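PDB 2FM8: surface presentation of antigens protein SpaK, which acts as a type III secretion chaperone that stores invasion effectors such as SipA and SopE in the bacterial cytoplasm in a secretion-competent state. Local coordinates for residues V52-Q57 with A102-D107. Residues are numbered along the deposited sequence; the frame is centred on the assembly and turned at random.
Sequences VWIWAQ and ALVHPD
The indole of Trp53 has one face laid against Leu103, its partner in an antiparallel, non-hydrogen-bonded pair. CB of Leu103 stands over the six-membered ring as a CH-pi contact, 3.9 Å from the centroid and 13° off the normal. CD1 of Leu103 lies over the same face, toward the rim, 3.7 Å from CE2 of Trp53. With CG of Leu103 anti to the backbone N (chi1 175°) and chi2 near 59°, CD1 comes back over the indole. In the loop beyond, the imidazole of His105 receives the backbone N of Asp107 at its edge, with ND1 as acceptor in the ring plane, which ties the ring to the start of the 3-10 turn.

Three backbone hydrogen bonds join the two segments. Ile54 and Ala102 form a reciprocal pair, N of Ile54 to O of Ala102 at 2.9 Å and N of Ala102 to O of Ile54 at 2.7 Å; the third runs from Val104 N to Val52 O. CA of Trp53 adds a CH...O contact to Ala102 O. Where the segments begin to separate, a water bridges the gap, accepting from Val52 N and donating to Val104 O.

On the face opposite Trp53 and Leu103, CD1 of Ile54 meets CG2 of Val104 at 3.6 Å, the two side chains crossing at a slant. Ile54 and Ala102 also pack on Phe122 of helix 112-132. The indole face of the sheet instead meets other chains: Trp53 touches an apolar side chain of another protein, and Trp53 and Leu103 both reach Gly86 of the second SpaK subunit. The pair lies inside a five-stranded antiparallel sheet backed by helix 112-132, consistent with the alpha/beta fold of class I type III secretion chaperones, which are dimers.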
ATOM      1  N   VAL A  52      11.321  -9.728 -21.779  1.00 36.77           N
ATOM      2  CA  VAL A  52      10.911  -8.494 -22.424  1.00 36.08           C
ATOM      3  C   VAL A  52       9.895  -7.730 -21.561  1.00 34.45           C
ATOM      4  O   VAL A  52       8.839  -8.251 -21.219  1.00 33.89           O
ATOM      5  CB  VAL A  52      10.353  -8.745 -23.811  1.00 36.16           C
ATOM      6  CG1 VAL A  52       9.883  -7.439 -24.430  1.00 37.11           C
ATOM      7  CG2 VAL A  52      11.444  -9.373 -24.686  1.00 38.15           C
ATOM      8  N   TRP A  53      10.244  -6.497 -21.218  1.00 32.61           N
ATOM      9  CA  TRP A  53       9.383  -5.625 -20.457  1.00 32.54           C
ATOM     10  C   TRP A  53       8.877  -4.420 -21.264  1.00 31.77           C
ATOM     11  O   TRP A  53       9.636  -3.763 -21.986  1.00 29.94           O
ATOM     12  CB  TRP A  53      10.150  -5.080 -19.255  1.00 32.33           C
ATOM     13  CG  TRP A  53      10.463  -6.062 -18.177  1.00 32.23           C
ATOM     14  CD1 TRP A  53      11.571  -6.823 -18.086  1.00 31.85           C
ATOM     15  CD2 TRP A  53       9.682  -6.342 -17.004  1.00 32.24           C
ATOM     16  NE1 TRP A  53      11.541  -7.570 -16.959  1.00 30.93           N
ATOM     17  CE2 TRP A  53      10.391  -7.295 -16.263  1.00 32.26           C
ATOM     18  CE3 TRP A  53       8.460  -5.873 -16.510  1.00 31.55           C
ATOM     19  CZ2 TRP A  53       9.917  -7.809 -15.047  1.00 32.80           C
ATOM     20  CZ3 TRP A  53       7.979  -6.389 -15.300  1.00 31.61           C
ATOM     21  CH2 TRP A  53       8.705  -7.337 -14.584  1.00 32.45           C
ATOM     22  N   ILE A  54       7.594  -4.115 -21.101  1.00 31.38           N
ATOM     23  CA  ILE A  54       7.019  -2.856 -21.592  1.00 31.12           C
ATOM     24  C   ILE A  54       6.606  -2.091 -20.348  1.00 31.17           C
ATOM     25  O   ILE A  54       5.963  -2.668 -19.455  1.00 31.42           O
ATOM     26  CB  ILE A  54       5.785  -3.107 -22.490  1.00 30.28           C
ATOM     27  CG1 ILE A  54       6.148  -3.954 -23.707  1.00 30.12           C
ATOM     28  CG2 ILE A  54       5.135  -1.787 -22.970  1.00 30.70           C
ATOM     29  CD1 ILE A  54       4.888  -4.545 -24.392  1.00 31.76           C
ATOM     30  N   TRP A  55       6.976  -0.822 -20.249  1.00 30.71           N
ATOM     31  CA  TRP A  55       6.571  -0.056 -19.078  1.00 31.15           C
ATOM     32  C   TRP A  55       6.454   1.429 -19.360  1.00 30.51           C
ATOM     33  O   TRP A  55       6.860   1.904 -20.411  1.00 29.33           O
ATOM     34  CB  TRP A  55       7.504  -0.317 -17.906  1.00 32.11           C
ATOM     35  CG  TRP A  55       8.770   0.474 -17.879  1.00 33.13           C
ATOM     36  CD1 TRP A  55       9.005   1.665 -17.197  1.00 34.35           C
ATOM     37  CD2 TRP A  55       9.987   0.142 -18.518  1.00 33.07           C
ATOM     38  NE1 TRP A  55      10.296   2.069 -17.385  1.00 35.37           N
ATOM     39  CE2 TRP A  55      10.923   1.162 -18.201  1.00 34.04           C
ATOM     40  CE3 TRP A  55      10.386  -0.916 -19.321  1.00 33.43           C
ATOM     41  CZ2 TRP A  55      12.220   1.146 -18.659  1.00 34.55           C
ATOM     42  CZ3 TRP A  55      11.668  -0.931 -19.782  1.00 34.94           C
ATOM     43  CH2 TRP A  55      12.582   0.087 -19.452  1.00 35.76           C
ATOM     44  N   ALA A  56       5.851   2.126 -18.417  1.00 30.25           N
ATOM     45  CA  ALA A  56       5.686   3.572 -18.466  1.00 31.41           C
ATOM     46  C   ALA A  56       5.620   4.116 -17.052  1.00 31.93           C
ATOM     47  O   ALA A  56       4.946   3.546 -16.199  1.00 32.41           O
ATOM     48  CB  ALA A  56       4.420   3.940 -19.222  1.00 29.85           C
ATOM     49  N   GLN A  57       6.314   5.217 -16.809  1.00 33.22           N
ATOM     50  CA  GLN A  57       6.061   6.045 -15.625  1.00 34.68           C
ATOM     51  C   GLN A  57       4.777   6.826 -15.779  1.00 35.08           C
ATOM     52  O   GLN A  57       4.467   7.301 -16.866  1.00 36.08           O
ATOM     53  CB  GLN A  57       7.224   6.998 -15.390  1.00 34.97           C
ATOM     54  CG  GLN A  57       8.478   6.279 -14.982  1.00 37.00           C
ATOM     55  CD  GLN A  57       9.653   7.218 -14.868  1.00 38.78           C
ATOM     56  OE1 GLN A  57       9.478   8.443 -14.885  1.00 44.95           O
ATOM     57  NE2 GLN A  57      10.860   6.658 -14.726  1.00 41.53           N
ATOM     58  N   ALA A 102       4.537  -4.421 -17.909  1.00 29.97           N
ATOM     59  CA  ALA A 102       4.125  -5.706 -18.443  1.00 29.94           C
ATOM     60  C   ALA A 102       5.367  -6.563 -18.690  1.00 30.19           C
ATOM     61  O   ALA A 102       6.265  -6.163 -19.455  1.00 30.63           O
ATOM     62  CB  ALA A 102       3.377  -5.499 -19.737  1.00 29.90           C
ATOM     63  N   LEU A 103       5.449  -7.695 -18.006  1.00 29.24           N
ATOM     64  CA  LEU A 103       6.414  -8.713 -18.332  1.00 29.54           C
ATOM     65  C   LEU A 103       5.750  -9.510 -19.421  1.00 29.05           C
ATOM     66  O   LEU A 103       4.858 -10.286 -19.169  1.00 28.22           O
ATOM     67  CB  LEU A 103       6.717  -9.602 -17.111  1.00 30.03           C
ATOM     68  CG  LEU A 103       7.642 -10.801 -17.342  1.00 30.15           C
ATOM     69  CD1 LEU A 103       8.969 -10.332 -17.851  1.00 31.27           C
ATOM     70  CD2 LEU A 103       7.815 -11.597 -16.071  1.00 30.72           C
ATOM     71  N   VAL A 104       6.183  -9.304 -20.652  1.00 29.62           N
ATOM     72  CA  VAL A 104       5.482  -9.854 -21.803  1.00 30.11           C
ATOM     73  C   VAL A 104       5.618 -11.382 -21.907  1.00 30.46           C
ATOM     74  O   VAL A 104       6.725 -11.922 -21.848  1.00 29.87           O
ATOM     75  CB  VAL A 104       5.994  -9.260 -23.104  1.00 29.89           C
ATOM     76  CG1 VAL A 104       5.167  -9.765 -24.272  1.00 29.53           C
ATOM     77  CG2 VAL A 104       5.968  -7.722 -23.054  1.00 31.82           C
ATOM     78  N   HIS A 105       4.491 -12.054 -22.119  1.00 30.78           N
ATOM     79  CA  HIS A 105       4.498 -13.491 -22.285  1.00 31.47           C
ATOM     80  C   HIS A 105       5.156 -13.815 -23.639  1.00 31.87           C
ATOM     81  O   HIS A 105       4.898 -13.124 -24.603  1.00 31.89           O
ATOM     82  CB  HIS A 105       3.066 -14.029 -22.217  1.00 31.97           C
ATOM     83  CG  HIS A 105       2.992 -15.526 -22.121  1.00 31.81           C
ATOM     84  ND1 HIS A 105       3.320 -16.355 -23.171  1.00 33.54           N
ATOM     85  CD2 HIS A 105       2.657 -16.340 -21.091  1.00 32.03           C
ATOM     86  CE1 HIS A 105       3.175 -17.617 -22.796  1.00 34.43           C
ATOM     87  NE2 HIS A 105       2.777 -17.634 -21.536  1.00 31.53           N
ATOM     88  N   PRO A 106       6.032 -14.842 -23.707  1.00 32.38           N
ATOM     89  CA  PRO A 106       6.667 -15.209 -24.988  1.00 32.79           C
ATOM     90  C   PRO A 106       5.731 -15.515 -26.173  1.00 32.80           C
ATOM     91  O   PRO A 106       6.124 -15.318 -27.309  1.00 32.99           O
ATOM     92  CB  PRO A 106       7.516 -16.439 -24.630  1.00 33.02           C
ATOM     93  CG  PRO A 106       7.711 -16.364 -23.181  1.00 33.30           C
ATOM     94  CD  PRO A 106       6.518 -15.681 -22.602  1.00 32.67           C
ATOM     95  N   ASP A 107       4.509 -15.980 -25.911  1.00 33.39           N
ATOM     96  CA  ASP A 107       3.468 -16.113 -26.944  1.00 33.07           C
ATOM     97  C   ASP A 107       3.280 -14.830 -27.725  1.00 33.31           C
ATOM     98  O   ASP A 107       2.829 -14.872 -28.861  1.00 33.91           O
ATOM     99  CB  ASP A 107       2.106 -16.425 -26.318  1.00 33.67           C
ATOM    100  CG  ASP A 107       1.999 -17.838 -25.802  1.00 34.08           C
ATOM    101  OD1 ASP A 107       2.914 -18.648 -26.015  1.00 37.67           O
ATOM    102  OD2 ASP A 107       0.983 -18.127 -25.178  1.00 34.69           O
TER
HETATM  103  O   HOH W   1       9.321 -11.791 -21.816  1.00 39.62           O